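Local coordinates for protein probable transcriptional regulator PhnF (Escherichia coli, PDB 2FA1) that probably regulates transcription as a GntR/HutC-family protein encoded in the operon for alkylphosphonate uptake and C-P lyase, represented here by its C-terminal effector-binding domain, at residues A[72-75]-A[76-80]. Sequence-based numbering, arbitrary orientation.
Sequences LTLW and PTLQR
Gln79 lies over one face of the Trp75 indole: its CB sits 3.6 Å from the centroid of the six-membered ring and only 7° off the ring normal, a CH-pi contact. With CG anti to the backbone N (chi1 -178°), the Trp75 ring lies beside the next turn, where Gln79 crosses it at about a right angle. The backbone ties the same pair, Gln79 N donating to Trp75 O at 3.0 Å. One residue earlier, Leu74 O accepts a nearly straight bond from Leu78 N at 2.9 Å and a weak one from Thr77 N. This is a 3-10 turn leading into a short helix that follows strand 60-69 of the UTRA domain. Its inner side is the tight one: Leu74 CB meets Leu78 CD1 at 3.9 Å, and both leucines pack on Ile49 and Phe69 of the antiparallel sheet, while Leu78 also reaches Leu86 of helix 86-94. The outer side is looser and wetter. There a water bridges Thr73 O and Thr77 OG1, at 3.0 Å from the carbonyl oxygen, and exposed Arg80 folds back so that NH1 donates to Pro76 O at 2.9 Å, with that oxygen in the guanidinium plane.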
ATOM      1  N   LEU A  72      -8.221  -4.537 -28.125  1.00 10.67           N
ATOM      2  CA  LEU A  72      -8.133  -5.913 -28.632  1.00 12.00           C
ATOM      3  C   LEU A  72      -7.063  -6.096 -29.691  1.00 11.60           C
ATOM      4  O   LEU A  72      -6.720  -7.265 -30.009  1.00 12.92           O
ATOM      5  CB  LEU A  72      -9.464  -6.470 -29.127  1.00 11.63           C
ATOM      6  CG  LEU A  72     -10.566  -6.249 -28.078  1.00 12.60           C
ATOM      7  CD1 LEU A  72     -11.832  -6.916 -28.564  1.00 15.13           C
ATOM      8  CD2 LEU A  72     -10.102  -6.980 -26.757  1.00 15.93           C
ATOM      9  N   THR A  73      -6.620  -4.974 -30.244  1.00 12.98           N
ATOM     10  CA  THR A  73      -5.565  -5.055 -31.242  1.00 15.07           C
ATOM     11  C   THR A  73      -4.243  -5.418 -30.617  1.00 14.13           C
ATOM     12  O   THR A  73      -3.251  -5.698 -31.340  1.00 15.32           O
ATOM     13  CB  THR A  73      -5.314  -3.806 -32.068  1.00 14.78           C
ATOM     14  OG1 THR A  73      -4.806  -2.710 -31.326  1.00 15.37           O
ATOM     15  CG2 THR A  73      -6.636  -3.470 -32.859  1.00 19.04           C
ATOM     16  N   LEU A  74      -4.215  -5.395 -29.277  1.00 12.50           N
ATOM     17  CA  LEU A  74      -2.986  -5.987 -28.689  1.00 13.90           C
ATOM     18  C   LEU A  74      -2.948  -7.507 -28.647  1.00 14.01           C
ATOM     19  O   LEU A  74      -1.962  -8.090 -28.214  1.00 13.05           O
ATOM     20  CB  LEU A  74      -2.762  -5.445 -27.259  1.00 15.25           C
ATOM     21  CG  LEU A  74      -2.639  -3.930 -27.029  1.00 11.89           C
ATOM     22  CD1 LEU A  74      -2.585  -3.595 -25.574  1.00 15.19           C
ATOM     23  CD2 LEU A  74      -1.252  -3.518 -27.653  1.00 19.14           C
ATOM     24  N   TRP A  75      -4.014  -8.174 -29.091  1.00 11.53           N
ATOM     25  CA  TRP A  75      -4.058  -9.599 -28.979  1.00 13.24           C
ATOM     26  C   TRP A  75      -2.910 -10.382 -29.670  1.00 12.59           C
ATOM     27  O   TRP A  75      -2.457 -11.371 -29.091  1.00 14.02           O
ATOM     28  CB  TRP A  75      -5.503 -10.041 -29.368  1.00 14.87           C
ATOM     29  CG  TRP A  75      -5.774 -11.493 -29.264  1.00 13.03           C
ATOM     30  CD1 TRP A  75      -6.235 -12.301 -30.264  1.00 15.26           C
ATOM     31  CD2 TRP A  75      -5.636 -12.325 -28.090  1.00 15.22           C
ATOM     32  NE1 TRP A  75      -6.385 -13.624 -29.812  1.00 16.27           N
ATOM     33  CE2 TRP A  75      -6.031 -13.649 -28.468  1.00 19.12           C
ATOM     34  CE3 TRP A  75      -5.194 -12.080 -26.761  1.00 15.90           C
ATOM     35  CZ2 TRP A  75      -6.019 -14.714 -27.551  1.00 17.78           C
ATOM     36  CZ3 TRP A  75      -5.180 -13.150 -25.821  1.00 17.04           C
ATOM     37  CH2 TRP A  75      -5.589 -14.460 -26.228  1.00 18.69           C
ATOM     38  N   PRO A  76      -2.500 -10.003 -30.914  1.00 14.25           N
ATOM     39  CA  PRO A  76      -1.350 -10.695 -31.533  1.00 14.72           C
ATOM     40  C   PRO A  76      -0.099 -10.701 -30.602  1.00 15.81           C
ATOM     41  O   PRO A  76       0.615 -11.717 -30.505  1.00 16.58           O
ATOM     42  CB  PRO A  76      -1.104  -9.847 -32.827  1.00 15.34           C
ATOM     43  CG  PRO A  76      -2.550  -9.461 -33.182  1.00 16.78           C
ATOM     44  CD  PRO A  76      -3.039  -8.972 -31.853  1.00 15.64           C
ATOM     45  N   THR A  77       0.052  -9.606 -29.836  1.00 13.70           N
ATOM     46  CA  THR A  77       1.203  -9.517 -28.964  1.00 12.71           C
ATOM     47  C   THR A  77       0.980 -10.270 -27.690  1.00 12.73           C
ATOM     48  O   THR A  77       1.787 -11.114 -27.288  1.00 12.62           O
ATOM     49  CB  THR A  77       1.503  -8.050 -28.672  1.00 10.86           C
ATOM     50  OG1 THR A  77       1.913  -7.422 -29.893  1.00 13.22           O
ATOM     51  CG2 THR A  77       2.664  -7.889 -27.556  1.00 14.89           C
ATOM     52  N   LEU A  78      -0.116  -9.946 -26.999  1.00 10.95           N
ATOM     53  CA  LEU A  78      -0.321 -10.495 -25.641  1.00 11.99           C
ATOM     54  C   LEU A  78      -0.521 -12.014 -25.599  1.00 12.00           C
ATOM     55  O   LEU A  78      -0.186 -12.705 -24.594  1.00 15.02           O
ATOM     56  CB  LEU A  78      -1.447  -9.725 -24.941  1.00 11.03           C
ATOM     57  CG  LEU A  78      -1.107  -8.292 -24.632  1.00 13.05           C
ATOM     58  CD1 LEU A  78      -2.341  -7.609 -24.068  1.00 18.26           C
ATOM     59  CD2 LEU A  78       0.171  -8.098 -23.688  1.00 14.72           C
ATOM     60  N   GLN A  79      -1.195 -12.565 -26.632  1.00 13.39           N
ATOM     61  CA  GLN A  79      -1.354 -14.023 -26.629  1.00 14.99           C
ATOM     62  C   GLN A  79      -0.018 -14.759 -26.670  1.00 15.40           C
ATOM     63  O   GLN A  79       0.025 -15.880 -26.229  1.00 18.45           O
ATOM     64  CB  GLN A  79      -2.215 -14.466 -27.797  1.00 15.77           C
ATOM     65  CG  GLN A  79      -1.478 -14.461 -29.137  1.00 16.01           C
ATOM     66  CD  GLN A  79      -2.461 -14.676 -30.327  1.00 18.02           C
ATOM     67  OE1 GLN A  79      -3.218 -13.765 -30.750  1.00 21.15           O
ATOM     68  NE2 GLN A  79      -2.365 -15.867 -30.925  1.00 22.52           N
ATOM     69  N   ARG A  80       1.058 -14.076 -27.110  1.00 15.87           N
ATOM     70  CA  ARG A  80       2.402 -14.646 -27.199  1.00 15.84           C
ATOM     71  C   ARG A  80       3.215 -14.480 -25.953  1.00 17.39           C
ATOM     72  O   ARG A  80       4.366 -15.033 -25.883  1.00 15.91           O
ATOM     73  CB  ARG A  80       3.106 -14.046 -28.430  1.00 15.64           C
ATOM     74  CG  ARG A  80       2.396 -14.474 -29.761  1.00 16.04           C
ATOM     75  CD  ARG A  80       3.050 -13.862 -31.091  1.00 18.90           C
ATOM     76  NE  ARG A  80       2.621 -14.684 -32.289  1.00 24.84           N
ATOM     77  CZ  ARG A  80       1.430 -14.605 -32.922  1.00 26.57           C
ATOM     78  NH1 ARG A  80       0.481 -13.731 -32.578  1.00 21.92           N
ATOM     79  NH2 ARG A  80       1.171 -15.446 -33.945  1.00 24.97           N
TER
HETATM   80  O   HOH W   1      -0.375  -6.304 -30.987  1.00 18.58           O